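Long-range contact in particle-associated lyase (Acinetobacter bacteriophage AP22, PDB 4Y9V), which probably cleaves the capsular polysaccharide of Acinetobacter baumannii as the trimeric, lyase-type tailspike of the phage: residues R520-V528 with A541-S551. Sequence-based numbering, arbitrary orientation. Where two conformers were deposited one is given.
Sequences RQMLQQGVV and ANVINLKYKYS
Two glutamine amides of strand 520-528 hold the antiparallel segment 541-551, too distant for direct backbone pairing, through backbone groups and two side-chain hydroxyls. Gln524 NE2 donates to Tyr548 O (2.8 Å) and to Tyr550 OH (3.1 Å), while its OE1 takes Tyr548 N from above the carbonyl plane (3.1 Å). A water bridges the same OE1 to Lys547 N. With both ends engaged, the amide is fixed in rotation, its plane steeply turned (77°) to the Tyr548 ring, whose edge it meets. Gln521 forms a two-bond clasp on Ser551: OE1 receives Ser551 N on a lone pair (3.0 Å) and NE2 donates to Ser551 OG (2.9 Å). Tyr550 OH donates to Met522 O (2.7 Å) and is also hydrogen-bonded to Ser620 OG. Tyr548 OH hydrogen-bonds to Asn496 N and to Ile625 OXT of a second subunit. This C-terminal part of the tailspike largely matches the Ig-like family; the contact joins strand 518-531, paired in parallel with 486-496 and antiparallel with 613-623, to strand 538-545 and the loop after it. Among apolar contacts, Met522, bent at chi3 (68°), makes a CH-pi and Met-aromatic contact: CE sits over the centre of one Tyr548 face, 3.5 Å from the centroid, while Lys547 CG lies over the opposite face, toward its rim. At the far end, Val528 CG1 packs on Ala541 CB (3.7 Å), with Ile544 CD1 more loosely alongside.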
loop_
_atom_site.group_PDB
_atom_site.type_symbol
_atom_site.label_atom_id
_atom_site.label_comp_id
_atom_site.label_asym_id
_atom_site.label_seq_id
_atom_site.Cartn_x
_atom_site.Cartn_y
_atom_site.Cartn_z
ATOM N N ARG A 520 16.034 21.997 -3.753
ATOM C CA ARG A 520 15.036 22.573 -2.875
ATOM C C ARG A 520 15.444 22.181 -1.477
ATOM O O ARG A 520 15.685 21.002 -1.208
ATOM C CB ARG A 520 13.627 22.090 -3.170
ATOM C CG ARG A 520 13.046 22.458 -4.485
ATOM C CD ARG A 520 11.671 21.882 -4.702
ATOM N NE ARG A 520 11.141 22.266 -5.987
ATOM C CZ ARG A 520 9.989 21.850 -6.522
ATOM N NH1 ARG A 520 9.254 21.054 -5.849
ATOM N NH2 ARG A 520 9.647 22.218 -7.737
ATOM N N GLN A 521 15.580 23.165 -0.587
ATOM C CA GLN A 521 16.011 22.934 0.776
ATOM C C GLN A 521 15.003 23.586 1.711
ATOM O O GLN A 521 14.634 24.748 1.540
ATOM C CB GLN A 521 17.439 23.472 1.001
ATOM C CG GLN A 521 18.425 22.845 0.019
ATOM C CD GLN A 521 19.869 23.246 0.219
ATOM O OE1 GLN A 521 20.389 23.229 1.342
ATOM N NE2 GLN A 521 20.531 23.577 -0.871
ATOM N N MET A 522 14.573 22.796 2.693
ATOM C CA MET A 522 13.451 23.095 3.579
ATOM C C MET A 522 13.505 24.512 4.129
ATOM O O MET A 522 14.525 24.964 4.645
ATOM C CB MET A 522 13.439 22.086 4.747
ATOM C CG MET A 522 12.187 22.220 5.606
ATOM S SD MET A 522 11.953 20.854 6.764
ATOM C CE MET A 522 13.336 21.124 7.881
ATOM N N LEU A 523 12.353 25.167 4.063
ATOM C CA LEU A 523 12.217 26.499 4.638
ATOM C C LEU A 523 12.288 26.422 6.156
ATOM O O LEU A 523 11.915 25.452 6.801
ATOM C CB LEU A 523 10.948 27.234 4.165
ATOM C CG LEU A 523 10.944 27.946 2.757
ATOM C CD1 LEU A 523 11.503 29.378 2.622
ATOM C CD2 LEU A 523 11.601 27.059 1.677
ATOM N N GLN A 524 12.807 27.506 6.730
ATOM C CA GLN A 524 12.824 27.754 8.173
ATOM C C GLN A 524 12.290 29.179 8.396
ATOM O O GLN A 524 12.300 30.001 7.473
ATOM C CB GLN A 524 14.202 27.580 8.770
ATOM C CG GLN A 524 14.680 26.123 8.693
ATOM C CD GLN A 524 16.118 25.960 9.061
ATOM O OE1 GLN A 524 16.469 25.733 10.244
ATOM N NE2 GLN A 524 16.991 26.053 8.073
ATOM N N GLN A 525 11.831 29.477 9.595
ATOM C CA GLN A 525 11.359 30.837 9.870
ATOM C C GLN A 525 11.298 31.004 11.366
ATOM O O GLN A 525 11.241 30.042 12.134
ATOM C CB GLN A 525 9.980 31.104 9.259
ATOM C CG GLN A 525 8.917 30.075 9.688
ATOM C CD GLN A 525 7.581 30.500 9.162
ATOM O OE1 GLN A 525 6.791 31.041 9.916
ATOM N NE2 GLN A 525 7.258 30.245 7.908
ATOM N N GLY A 526 11.238 32.283 11.784
ATOM C CA GLY A 526 11.175 32.589 13.197
ATOM C C GLY A 526 10.937 34.056 13.440
ATOM O O GLY A 526 10.738 34.867 12.537
ATOM N N VAL A 527 10.954 34.367 14.748
ATOM C CA VAL A 527 10.724 35.703 15.274
ATOM C C VAL A 527 11.817 35.994 16.309
ATOM O O VAL A 527 12.251 35.084 17.030
ATOM C CB VAL A 527 9.323 35.846 15.909
ATOM C CG1 VAL A 527 9.074 34.845 17.033
ATOM C CG2 VAL A 527 9.062 37.292 16.372
ATOM N N VAL A 528 12.187 37.246 16.422
ATOM C CA VAL A 528 13.064 37.696 17.511
ATOM C C VAL A 528 12.634 39.092 17.908
ATOM O O VAL A 528 12.545 40.002 17.092
ATOM C CB VAL A 528 14.541 37.643 17.070
ATOM C CG1 VAL A 528 14.828 38.397 15.762
ATOM C CG2 VAL A 528 15.445 38.070 18.180
ATOM N N ALA A 541 19.169 42.245 15.437
ATOM C CA ALA A 541 19.079 41.056 16.245
ATOM C C ALA A 541 20.472 40.427 16.368
ATOM O O ALA A 541 21.323 40.593 15.492
ATOM C CB ALA A 541 18.144 40.059 15.582
ATOM N N ASN A 542 20.706 39.660 17.432
ATOM C CA ASN A 542 21.870 38.833 17.462
ATOM C C ASN A 542 21.787 37.820 16.310
ATOM O O ASN A 542 20.702 37.418 15.882
ATOM C CB ASN A 542 22.014 38.059 18.774
ATOM C CG ASN A 542 22.243 38.908 19.998
ATOM O OD1 ASN A 542 22.481 40.133 19.961
ATOM N ND2 ASN A 542 22.147 38.254 21.083
ATOM N N VAL A 543 22.946 37.375 15.830
ATOM C CA VAL A 543 22.955 36.363 14.770
ATOM C C VAL A 543 22.178 35.146 15.221
ATOM O O VAL A 543 22.238 34.700 16.386
ATOM C CB VAL A 543 24.395 36.041 14.353
ATOM C CG1 VAL A 543 25.182 35.306 15.425
ATOM C CG2 VAL A 543 24.412 35.210 13.070
ATOM N N ILE A 544 21.426 34.601 14.283
ATOM C CA ILE A 544 20.599 33.417 14.479
ATOM C C ILE A 544 21.264 32.237 13.808
ATOM O O ILE A 544 21.538 32.259 12.597
ATOM C CB ILE A 544 19.204 33.668 13.917
ATOM C CG1 ILE A 544 18.562 34.892 14.576
ATOM C CG2 ILE A 544 18.342 32.441 14.039
ATOM C CD1 ILE A 544 17.243 35.224 14.002
ATOM N N ASN A 545 21.559 31.193 14.591
ATOM C CA ASN A 545 22.112 29.963 14.100
ATOM C C ASN A 545 20.990 28.997 13.755
ATOM O O ASN A 545 20.163 28.647 14.587
ATOM C CB ASN A 545 22.969 29.328 15.193
ATOM C CG ASN A 545 24.203 30.194 15.413
ATOM O OD1 ASN A 545 25.054 30.351 14.510
ATOM N ND2 ASN A 545 24.288 30.829 16.555
ATOM N N LEU A 546 20.925 28.607 12.494
ATOM C CA LEU A 546 19.828 27.810 11.989
ATOM C C LEU A 546 19.985 26.339 12.407
ATOM O O LEU A 546 21.054 25.750 12.303
ATOM C CB LEU A 546 19.803 27.882 10.461
ATOM C CG LEU A 546 19.633 29.302 9.885
ATOM C CD1 LEU A 546 19.765 29.228 8.378
ATOM C CD2 LEU A 546 18.343 29.947 10.371
ATOM N N LYS A 547 18.850 25.730 12.823
ATOM C CA LYS A 547 18.902 24.315 13.173
ATOM C C LYS A 547 19.290 23.435 12.009
ATOM O O LYS A 547 20.106 22.480 12.150
ATOM C CB LYS A 547 17.547 23.902 13.704
ATOM C CG LYS A 547 17.483 22.384 13.934
ATOM C CD LYS A 547 16.220 22.000 14.680
ATOM C CE LYS A 547 16.058 20.517 14.865
ATOM N NZ LYS A 547 14.773 20.185 15.499
ATOM N N TYR A 548 18.670 23.679 10.862
ATOM C CA TYR A 548 18.975 22.940 9.650
ATOM C C TYR A 548 19.881 23.818 8.798
ATOM O O TYR A 548 19.565 24.978 8.515
ATOM C CB TYR A 548 17.705 22.557 8.875
ATOM C CG TYR A 548 16.715 21.746 9.698
ATOM C CD1 TYR A 548 16.752 20.359 9.754
ATOM C CD2 TYR A 548 15.701 22.386 10.408
ATOM C CE1 TYR A 548 15.832 19.648 10.491
ATOM C CE2 TYR A 548 14.774 21.672 11.148
ATOM C CZ TYR A 548 14.836 20.296 11.203
ATOM O OH TYR A 548 13.931 19.543 11.927
ATOM N N LYS A 549 21.041 23.290 8.386
ATOM C CA LYS A 549 21.976 24.092 7.620
ATOM C C LYS A 549 21.824 23.790 6.129
ATOM O O LYS A 549 21.553 22.687 5.719
ATOM C CB LYS A 549 23.390 23.763 8.098
ATOM C CG LYS A 549 23.554 24.043 9.574
ATOM C CD LYS A 549 24.903 23.665 10.120
ATOM C CE LYS A 549 24.944 22.159 10.044
ATOM N NZ LYS A 549 26.019 21.635 10.941
ATOM N N TYR A 550 21.994 24.854 5.360
ATOM C CA TYR A 550 21.898 24.741 3.900
ATOM C C TYR A 550 23.265 24.400 3.286
ATOM O O TYR A 550 24.309 24.580 3.886
ATOM C CB TYR A 550 21.366 26.086 3.343
ATOM C CG TYR A 550 19.961 26.386 3.830
ATOM C CD1 TYR A 550 18.887 25.787 3.233
ATOM C CD2 TYR A 550 19.722 27.225 4.908
ATOM C CE1 TYR A 550 17.577 26.004 3.665
ATOM C CE2 TYR A 550 18.430 27.459 5.357
ATOM C CZ TYR A 550 17.382 26.819 4.739
ATOM O OH TYR A 550 16.106 27.064 5.258
ATOM N N SER A 551 23.232 23.989 2.015
ATOM C CA SER A 551 24.482 23.760 1.309
ATOM C C SER A 551 25.192 25.050 0.938
ATOM O O SER A 551 26.391 25.037 0.660
ATOM C CB SER A 551 24.282 22.940 0.043
ATOM O OG SER A 551 23.448 23.677 -0.860
HETATM O O HOH W 1 16.432 27.348 12.574
#